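Long-range contacts in kallikrein-10 (Homo sapiens, PDB 5LPE), which is a secreted, zymogen-like serine protease of the kallikrein family, inhibited by zinc ions and with a tumour-suppressor role in breast and prostate cancer: residues Arg68-Ser73 and Met97-Ala102; Gln128-Gly133 and Leu146-Ile151; Leu201-Tyr206 and Pro214-Gln219. All blocks are in the same frame, centred on the assembly; numbering follows the deposited sequence.

Interaction 1: Arg68-Ser73 and Met97-Ala102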
loop_
_atom_site.group_PDB
_atom_site.type_symbol
_atom_site.label_atom_id
_atom_site.label_comp_id
_atom_site.label_asym_id
_atom_site.label_seq_id
_atom_site.Cartn_x
_atom_site.Cartn_y
_atom_site.Cartn_z
ATOM N N ARG A 68 17.085 -1.771 -5.189
ATOM C CA ARG A 68 16.850 -1.809 -6.626
ATOM C C ARG A 68 16.376 -0.432 -7.046
ATOM O O ARG A 68 16.077 0.426 -6.220
ATOM C CB ARG A 68 15.810 -2.857 -7.050
ATOM C CG ARG A 68 16.174 -4.284 -6.761
ATOM C CD ARG A 68 17.338 -4.769 -7.594
ATOM N NE ARG A 68 17.425 -6.220 -7.505
ATOM C CZ ARG A 68 18.047 -6.867 -6.526
ATOM N NH1 ARG A 68 18.642 -6.190 -5.560
ATOM N NH2 ARG A 68 18.072 -8.187 -6.513
ATOM N N ARG A 69 16.324 -0.212 -8.342
ATOM C CA ARG A 69 15.736 0.999 -8.869
ATOM C C ARG A 69 14.703 0.649 -9.898
ATOM O O ARG A 69 14.663 -0.463 -10.421
ATOM C CB ARG A 69 16.757 1.890 -9.516
ATOM C CG ARG A 69 17.673 2.323 -8.525
ATOM C CD ARG A 69 18.723 3.002 -9.191
ATOM N NE ARG A 69 19.905 2.189 -9.119
ATOM C CZ ARG A 69 21.100 2.728 -9.157
ATOM N NH1 ARG A 69 22.186 1.971 -9.036
ATOM N NH2 ARG A 69 21.169 4.059 -9.145
ATOM N N THR A 70 13.889 1.633 -10.205
ATOM C CA THR A 70 12.770 1.403 -11.088
ATOM C C THR A 70 13.106 1.925 -12.481
ATOM O O THR A 70 13.924 2.835 -12.652
ATOM C CB THR A 70 11.495 2.033 -10.509
ATOM O OG1 THR A 70 11.673 3.436 -10.370
ATOM C CG2 THR A 70 11.244 1.469 -9.126
ATOM N N THR A 71 12.562 1.250 -13.484
ATOM C CA THR A 71 12.620 1.725 -14.857
ATOM C C THR A 71 11.210 2.026 -15.345
ATOM O O THR A 71 10.822 3.193 -15.430
ATOM C CB THR A 71 13.307 0.693 -15.746
ATOM O OG1 THR A 71 12.727 -0.594 -15.495
ATOM C CG2 THR A 71 14.785 0.630 -15.431
ATOM N N ARG A 72 10.415 1.002 -15.631
ATOM C CA ARG A 72 9.048 1.232 -16.073
ATOM C C ARG A 72 8.192 1.643 -14.892
ATOM O O ARG A 72 8.275 1.057 -13.806
ATOM C CB ARG A 72 8.480 -0.012 -16.747
ATOM C CG ARG A 72 9.207 -0.381 -18.034
ATOM C CD ARG A 72 8.483 -1.484 -18.734
ATOM N NE ARG A 72 7.154 -1.068 -19.145
ATOM C CZ ARG A 72 6.156 -1.916 -19.373
ATOM N NH1 ARG A 72 6.353 -3.223 -19.218
ATOM N NH2 ARG A 72 4.964 -1.458 -19.755
ATOM N N SER A 73 7.421 2.704 -15.081
ATOM C CA SER A 73 6.441 3.132 -14.093
ATOM C C SER A 73 5.119 3.319 -14.812
ATOM O O SER A 73 4.929 4.320 -15.508
ATOM C CB SER A 73 6.876 4.430 -13.446
ATOM O OG SER A 73 6.939 5.410 -14.456
ATOM N N MET A 97 0.018 2.673 -9.251
ATOM C CA MET A 97 1.150 2.792 -10.153
ATOM C C MET A 97 1.977 1.529 -9.982
ATOM O O MET A 97 2.204 1.078 -8.851
ATOM C CB MET A 97 1.956 4.057 -9.837
ATOM C CG MET A 97 3.148 4.300 -10.701
ATOM S SD MET A 97 4.076 5.795 -10.236
ATOM C CE MET A 97 4.392 5.527 -8.504
ATOM N N LEU A 98 2.388 0.940 -11.097
ATOM C CA LEU A 98 3.239 -0.235 -11.066
ATOM C C LEU A 98 4.659 0.207 -11.382
ATOM O O LEU A 98 4.904 0.857 -12.408
ATOM C CB LEU A 98 2.730 -1.319 -12.021
ATOM C CG LEU A 98 1.592 -2.094 -11.338
ATOM C CD1 LEU A 98 0.706 -2.838 -12.304
ATOM C CD2 LEU A 98 2.162 -3.047 -10.285
ATOM N N LEU A 99 5.574 -0.091 -10.467
ATOM C CA LEU A 99 6.989 0.215 -10.616
ATOM C C LEU A 99 7.727 -1.052 -11.023
ATOM O O LEU A 99 7.636 -2.076 -10.335
ATOM C CB LEU A 99 7.559 0.771 -9.312
ATOM C CG LEU A 99 7.071 2.180 -8.980
ATOM C CD1 LEU A 99 8.074 2.909 -8.128
ATOM C CD2 LEU A 99 6.785 2.986 -10.236
ATOM N N LYS A 100 8.456 -0.989 -12.129
ATOM C CA LYS A 100 9.272 -2.124 -12.525
ATOM C C LYS A 100 10.680 -1.980 -11.956
ATOM O O LYS A 100 11.304 -0.927 -12.093
ATOM C CB LYS A 100 9.323 -2.266 -14.040
ATOM C CG LYS A 100 9.862 -3.628 -14.455
ATOM C CD LYS A 100 10.681 -3.530 -15.710
ATOM C CE LYS A 100 10.585 -4.810 -16.507
ATOM N NZ LYS A 100 10.749 -5.974 -15.626
ATOM N N LEU A 101 11.177 -3.035 -11.319
ATOM C CA LEU A 101 12.539 -3.018 -10.797
ATOM C C LEU A 101 13.560 -3.290 -11.906
ATOM O O LEU A 101 13.356 -4.141 -12.779
ATOM C CB LEU A 101 12.702 -4.038 -9.666
ATOM C CG LEU A 101 11.769 -3.905 -8.459
ATOM C CD1 LEU A 101 12.209 -4.804 -7.297
ATOM C CD2 LEU A 101 11.654 -2.454 -8.019
ATOM N N ALA A 102 14.659 -2.535 -11.871
ATOM C CA ALA A 102 15.711 -2.696 -12.868
ATOM C C ALA A 102 16.134 -4.149 -12.954
ATOM O O ALA A 102 16.084 -4.763 -14.023
ATOM C CB ALA A 102 16.899 -1.799 -12.519
#
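Thr70 and Ser73 pair with Leu101 and Leu99 in an antiparallel contact between strands 66-75 and 97-101, neighbours in the first beta barrel of the chymotrypsin fold. The register slips by one residue between the two pairs, so Thr71 and Arg72 both stand opposite Lys100, a beta bulge. Lys100 keeps bonds both ways: Thr71 N donates to Lys100 O at 2.9 Å, and Lys100 N to Arg72 O at 2.7 Å and nearly straight (170°). Leu99 spreads its fork along the other strand, CD1 against Thr70 CG2 (3.6 Å) and CD2 against Ser73 CB (3.5 Å). Lys100 CB lies 3.6 Å from Arg72 CB; with CG swung opposite the backbone N (chi1 -165°) the chain carries CD close to Thr71 OG1. Arg68 crosses Leu101 at about a right angle, CG to CD1 4.0 Å, while its guanidinium runs on to the carbonyl of Pro104. The polar tips have partners outside the pair, Thr70 OG1 at the Leu50 carbonyl and Ser73 OG at Lys48; side-chain contacts within it are mostly carbon on carbon. Lys100 NZ and Arg72 NH1, like-charged, are 6.3 Å apart; meeting through their aliphatic stems probably limits the repulsion between them.

Interaction 2: Gln128-Gly133 and Leu146-Ile151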
loop_
_atom_site.group_PDB
_atom_site.type_symbol
_atom_site.label_atom_id
_atom_site.label_comp_id
_atom_site.label_asym_id
_atom_site.label_seq_id
_atom_site.Cartn_x
_atom_site.Cartn_y
_atom_site.Cartn_z
ATOM N N GLN A 128 -4.642 -5.827 8.296
ATOM C CA GLN A 128 -3.454 -5.277 8.899
ATOM C C GLN A 128 -2.724 -4.301 8.019
ATOM O O GLN A 128 -2.696 -4.444 6.854
ATOM C CB GLN A 128 -2.486 -6.405 9.203
ATOM C CG GLN A 128 -2.432 -6.867 10.630
ATOM C CD GLN A 128 -1.038 -7.154 11.144
ATOM O OE1 GLN A 128 -0.681 -6.729 12.227
ATOM N NE2 GLN A 128 -0.274 -7.916 10.406
ATOM N N VAL A 129 -2.131 -3.306 8.635
ATOM C CA VAL A 129 -1.316 -2.301 7.970
ATOM C C VAL A 129 -0.021 -2.134 8.748
ATOM O O VAL A 129 -0.050 -1.890 9.958
ATOM C CB VAL A 129 -2.050 -0.957 7.849
ATOM C CG1 VAL A 129 -2.995 -1.001 6.684
ATOM C CG2 VAL A 129 -2.800 -0.669 9.160
ATOM N N ALA A 130 1.106 -2.253 8.047
ATOM C CA ALA A 130 2.431 -2.099 8.621
ATOM C C ALA A 130 3.034 -0.791 8.129
ATOM O O ALA A 130 2.920 -0.452 6.952
ATOM C CB ALA A 130 3.315 -3.279 8.236
ATOM N N GLY A 131 3.681 -0.059 9.015
ATOM C CA GLY A 131 4.220 1.232 8.626
ATOM C C GLY A 131 5.433 1.617 9.435
ATOM O O GLY A 131 5.599 1.200 10.587
ATOM N N TRP A 132 6.283 2.440 8.822
ATOM C CA TRP A 132 7.533 2.868 9.433
ATOM C C TRP A 132 7.397 4.108 10.305
ATOM O O TRP A 132 8.278 4.365 11.132
ATOM C CB TRP A 132 8.570 3.155 8.349
ATOM C CG TRP A 132 9.246 1.952 7.776
ATOM C CD1 TRP A 132 10.111 1.122 8.414
ATOM C CD2 TRP A 132 9.158 1.480 6.426
ATOM N NE1 TRP A 132 10.558 0.148 7.554
ATOM C CE2 TRP A 132 9.988 0.347 6.326
ATOM C CE3 TRP A 132 8.446 1.898 5.298
ATOM C CZ2 TRP A 132 10.128 -0.373 5.146
ATOM C CZ3 TRP A 132 8.582 1.180 4.127
ATOM C CH2 TRP A 132 9.421 0.056 4.058
ATOM N N GLY A 133 6.325 4.876 10.153
ATOM C CA GLY A 133 6.159 6.090 10.921
ATOM C C GLY A 133 6.404 7.379 10.165
ATOM O O GLY A 133 6.227 8.454 10.749
ATOM N N LEU A 146 9.185 -1.218 11.844
ATOM C CA LEU A 146 7.809 -1.333 11.382
ATOM C C LEU A 146 6.886 -1.599 12.552
ATOM O O LEU A 146 7.199 -2.395 13.442
ATOM C CB LEU A 146 7.641 -2.457 10.360
ATOM C CG LEU A 146 8.029 -2.195 8.904
ATOM C CD1 LEU A 146 7.882 -3.454 8.046
ATOM C CD2 LEU A 146 7.202 -1.062 8.343
ATOM N N THR A 147 5.733 -0.959 12.523
ATOM C CA THR A 147 4.696 -1.199 13.505
ATOM C C THR A 147 3.467 -1.743 12.789
ATOM O O THR A 147 3.124 -1.291 11.693
ATOM C CB THR A 147 4.382 0.094 14.282
ATOM O OG1 THR A 147 4.252 1.184 13.363
ATOM C CG2 THR A 147 5.510 0.406 15.260
ATOM N N CYS A 148 2.820 -2.726 13.397
ATOM C CA CYS A 148 1.636 -3.340 12.818
ATOM C C CYS A 148 0.416 -2.908 13.614
ATOM O O CYS A 148 0.446 -2.908 14.849
ATOM C CB CYS A 148 1.752 -4.862 12.814
ATOM S SG CYS A 148 2.725 -5.637 11.472
ATOM N N SER A 149 -0.645 -2.531 12.900
ATOM C CA SER A 149 -1.915 -2.117 13.481
ATOM C C SER A 149 -3.016 -2.874 12.759
ATOM O O SER A 149 -3.008 -2.961 11.524
ATOM C CB SER A 149 -2.154 -0.611 13.346
ATOM O OG SER A 149 -0.967 0.138 13.536
ATOM N N SER A 150 -3.941 -3.440 13.524
ATOM C CA SER A 150 -5.071 -4.132 12.938
ATOM C C SER A 150 -6.128 -3.125 12.524
ATOM O O SER A 150 -6.239 -2.029 13.074
ATOM C CB SER A 150 -5.642 -5.172 13.908
ATOM O OG SER A 150 -5.874 -4.579 15.167
ATOM N N ILE A 151 -6.884 -3.486 11.505
ATOM C CA ILE A 151 -7.781 -2.538 10.865
ATOM C C ILE A 151 -9.037 -3.290 10.495
ATOM O O ILE A 151 -8.987 -4.478 10.162
ATOM C CB ILE A 151 -7.098 -1.856 9.636
ATOM C CG1 ILE A 151 -7.215 -0.337 9.719
ATOM C CG2 ILE A 151 -7.697 -2.355 8.358
ATOM C CD1 ILE A 151 -6.203 0.423 8.884
#
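Leu146 CD2 sits squarely over one face of the Trp132 indole, 3.5 Å from the centroid of the five-membered ring and 2° off its normal, a CH-pi contact. The same methyl lies 3.4 Å from Gly131 C, where no side chain intervenes, so one leucine branch fills the corner between the strand end and the ring. Having CG opposite the carbonyl carbon (chi1 -81°) brings this branch across to the tryptophan. Backbone bonds hold the two strands behind it. Val129 and Ser149 form a hydrogen-bonded antiparallel pair, Val129 N to Ser149 O at 3.0 Å with a return bond from Ser149 N to Val129 O; Gly131 and Thr147 form the next such pair, in which Thr147 N reaches Gly131 O at 2.9 Å. At the far end Val129 CG2 meets Ile151 CD1 at 3.6 Å, the two side chains crossing at about a right angle. On the face shared by Gln128, Ala130 and Cys148, the methyl of Ala130 touches Cys148 SG at 4.0 Å, and the Gln128 amide bends over Cys148, its OE1 nearest CB and then SG.

A second shell fixes these groups. Cys148 is joined by a disulfide to Cys10, tying the strand to the N-terminal segment. Trp132 N donates to the carboxylate of Asp186, and its ring takes a cation-pi contact from Lys144. Strand 147-153 has strand 171-176 as its other neighbour in the second barrel, and Leu176 of that strand touches both Ser149 and Ile151. Val129 and Ile151 pack on Tyr217 of strand 215-219, while Trp132 and Leu146 reach Gln18 on strand 18-23, which belongs to the first barrel.

Interaction 3: Leu201-Tyr206 and Pro214-Gln219; sequences LSWGVY and PAVYTQ. With SO4 (sulfate ion), chain C.
Strands 196-203 and 215-219 run antiparallel as a hairpin, their short segments at 130°, and a classic beta bulge places Ser202 and Trp203 together opposite Val216. The carbonyl of Val216 takes both their amides in its plane, Ser202 N at 2.7 Å and Trp203 N at 3.2 Å, the latter on a lone pair; Val216 N returns a bond to Trp203 O. Val216 also presses its two methyls on one face of the Trp203 indole, CG2 3.5 Å from the centroid of the six-membered ring and CG1 3.6 Å from NE1. On the other face of the hairpin Leu201 CD1 lies over the Tyr217 ring, 3.9 Å from its centroid, and touches Ala215 CB. Beyond the bulge Gly204 (phi 95°) points its N-H to sulfate O4 in a bond modelled doubtfully short; Val205 N adds a weak bond to O3, and Tyr206 turns its ring edge to O1. Ser-Trp-Gly matches the strand that borders the primary specificity pocket of trypsin-like proteases, where the glycine amide binds substrate backbone. The sulfate, probably from the crystallisation liquor, may therefore occupy a substrate position, while Ser202 OG, bonded to Asp95, probably helps hold that carboxylate beside the zinc.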
loop_
_atom_site.group_PDB
_atom_site.type_symbol
_atom_site.label_atom_id
_atom_site.label_comp_id
_atom_site.label_asym_id
_atom_site.label_seq_id
_atom_site.Cartn_x
_atom_site.Cartn_y
_atom_site.Cartn_z
ATOM N N LEU A 201 -2.886 2.440 0.123
ATOM C CA LEU A 201 -3.341 3.656 0.789
ATOM C C LEU A 201 -3.372 4.835 -0.170
ATOM O O LEU A 201 -2.354 5.184 -0.771
ATOM C CB LEU A 201 -2.425 3.957 1.969
ATOM C CG LEU A 201 -2.724 5.183 2.806
ATOM C CD1 LEU A 201 -4.139 5.147 3.345
ATOM C CD2 LEU A 201 -1.715 5.203 3.913
ATOM N N SER A 202 -4.543 5.456 -0.297
ATOM C CA SER A 202 -4.722 6.588 -1.198
ATOM C C SER A 202 -4.695 7.908 -0.434
ATOM O O SER A 202 -3.799 8.721 -0.665
ATOM C CB SER A 202 -6.017 6.449 -2.017
ATOM O OG SER A 202 -6.073 7.378 -3.092
ATOM N N TRP A 203 -5.665 8.140 0.457
ATOM C CA TRP A 203 -5.699 9.326 1.311
ATOM C C TRP A 203 -6.445 8.978 2.593
ATOM O O TRP A 203 -6.818 7.828 2.815
ATOM C CB TRP A 203 -6.344 10.521 0.600
ATOM C CG TRP A 203 -7.639 10.165 -0.062
ATOM C CD1 TRP A 203 -7.811 9.562 -1.289
ATOM C CD2 TRP A 203 -8.950 10.376 0.460
ATOM N NE1 TRP A 203 -9.149 9.395 -1.551
ATOM C CE2 TRP A 203 -9.867 9.883 -0.493
ATOM C CE3 TRP A 203 -9.436 10.933 1.644
ATOM C CZ2 TRP A 203 -11.220 9.929 -0.298
ATOM C CZ3 TRP A 203 -10.780 10.976 1.835
ATOM C CH2 TRP A 203 -11.665 10.480 0.867
ATOM N N GLY A 204 -6.663 9.977 3.442
ATOM C CA GLY A 204 -7.381 9.778 4.684
ATOM C C GLY A 204 -6.518 9.521 5.898
ATOM O O GLY A 204 -7.035 9.024 6.906
ATOM N N VAL A 205 -5.217 9.800 5.825
ATOM C CA VAL A 205 -4.364 9.639 6.995
ATOM C C VAL A 205 -4.499 10.830 7.936
ATOM O O VAL A 205 -4.726 10.669 9.138
ATOM C CB VAL A 205 -2.906 9.432 6.562
ATOM C CG1 VAL A 205 -2.074 8.985 7.746
ATOM C CG2 VAL A 205 -2.832 8.434 5.436
ATOM N N TYR A 206 -4.374 12.043 7.410
ATOM C CA TYR A 206 -4.470 13.248 8.243
ATOM C C TYR A 206 -5.908 13.503 8.688
ATOM O O TYR A 206 -6.852 13.181 7.957
ATOM C CB TYR A 206 -3.948 14.470 7.489
ATOM C CG TYR A 206 -2.489 14.399 7.119
ATOM C CD1 TYR A 206 -1.512 14.450 8.091
ATOM C CD2 TYR A 206 -2.087 14.313 5.793
ATOM C CE1 TYR A 206 -0.186 14.404 7.757
ATOM C CE2 TYR A 206 -0.764 14.264 5.448
ATOM C CZ TYR A 206 0.183 14.315 6.430
ATOM O OH TYR A 206 1.517 14.273 6.095
ATOM N N PRO A 214 -11.428 7.020 9.298
ATOM C CA PRO A 214 -10.821 5.938 8.522
ATOM C C PRO A 214 -10.014 6.446 7.339
ATOM O O PRO A 214 -10.254 7.525 6.796
ATOM C CB PRO A 214 -12.037 5.142 8.040
ATOM C CG PRO A 214 -13.034 6.202 7.796
ATOM C CD PRO A 214 -12.862 7.149 8.980
ATOM N N ALA A 215 -9.053 5.629 6.929
ATOM C CA ALA A 215 -8.280 5.947 5.746
ATOM C C ALA A 215 -8.960 5.367 4.520
ATOM O O ALA A 215 -9.864 4.540 4.610
ATOM C CB ALA A 215 -6.856 5.402 5.857
ATOM N N VAL A 216 -8.444 5.742 3.358
ATOM C CA VAL A 216 -9.061 5.416 2.086
ATOM C C VAL A 216 -8.018 4.679 1.266
ATOM O O VAL A 216 -6.983 5.252 0.899
ATOM C CB VAL A 216 -9.583 6.660 1.355
ATOM C CG1 VAL A 216 -10.069 6.293 -0.051
ATOM C CG2 VAL A 216 -10.699 7.293 2.147
ATOM N N TYR A 217 -8.284 3.403 0.992
ATOM C CA TYR A 217 -7.390 2.533 0.251
ATOM C C TYR A 217 -7.994 2.212 -1.107
ATOM O O TYR A 217 -9.221 2.135 -1.260
ATOM C CB TYR A 217 -7.135 1.237 1.006
ATOM C CG TYR A 217 -6.297 1.393 2.246
ATOM C CD1 TYR A 217 -6.851 1.858 3.437
ATOM C CD2 TYR A 217 -4.955 1.026 2.243
ATOM C CE1 TYR A 217 -6.078 1.986 4.578
ATOM C CE2 TYR A 217 -4.164 1.145 3.386
ATOM C CZ TYR A 217 -4.729 1.627 4.555
ATOM O OH TYR A 217 -3.944 1.758 5.698
ATOM N N THR A 218 -7.130 2.033 -2.099
ATOM C CA THR A 218 -7.601 1.545 -3.382
ATOM C C THR A 218 -7.957 0.070 -3.242
ATOM O O THR A 218 -7.193 -0.705 -2.669
ATOM C CB THR A 218 -6.542 1.752 -4.462
ATOM O OG1 THR A 218 -6.153 3.131 -4.491
ATOM C CG2 THR A 218 -7.107 1.364 -5.838
ATOM N N GLN A 219 -9.122 -0.329 -3.743
ATOM C CA GLN A 219 -9.546 -1.713 -3.590
ATOM C C GLN A 219 -8.892 -2.528 -4.702
ATOM O O GLN A 219 -9.249 -2.390 -5.873
ATOM C CB GLN A 219 -11.065 -1.785 -3.653
ATOM C CG GLN A 219 -11.682 -3.089 -3.267
ATOM C CD GLN A 219 -13.185 -3.007 -3.320
ATOM O OE1 GLN A 219 -13.743 -2.122 -3.965
ATOM N NE2 GLN A 219 -13.847 -3.927 -2.643
HETATM S S SO4 C . -4.869 12.952 3.672
HETATM O O1 SO4 C . -4.729 14.140 4.409
HETATM O O2 SO4 C . -4.903 13.418 2.327
HETATM O O3 SO4 C . -3.755 12.040 3.796
HETATM O O4 SO4 C . -6.114 12.318 3.966
#

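Overall arrangement
Interaction 1 belongs to the first barrel and interactions 2 and 3 to the second, so 68-73/97-102 lies across the chain's centre from the other two, its centre about 24 Å from that of interaction 2 and about 23 Å from that of interaction 3. Interactions 2 and 3, about 14 Å apart between centres, meet at the Tyr217 hydroxyl, whose OH is 4.1 Å from Ile151 CD1. The catalytic residues, assigned by similarity, lie between the barrels. There the zinc ion, held by His44, Asp92 and Asp95, is about 4 Å from the Ser202 side chain and about 10 Å from that of Met97, while Trp132 is about 10 Å from Ser187, side chain to side chain.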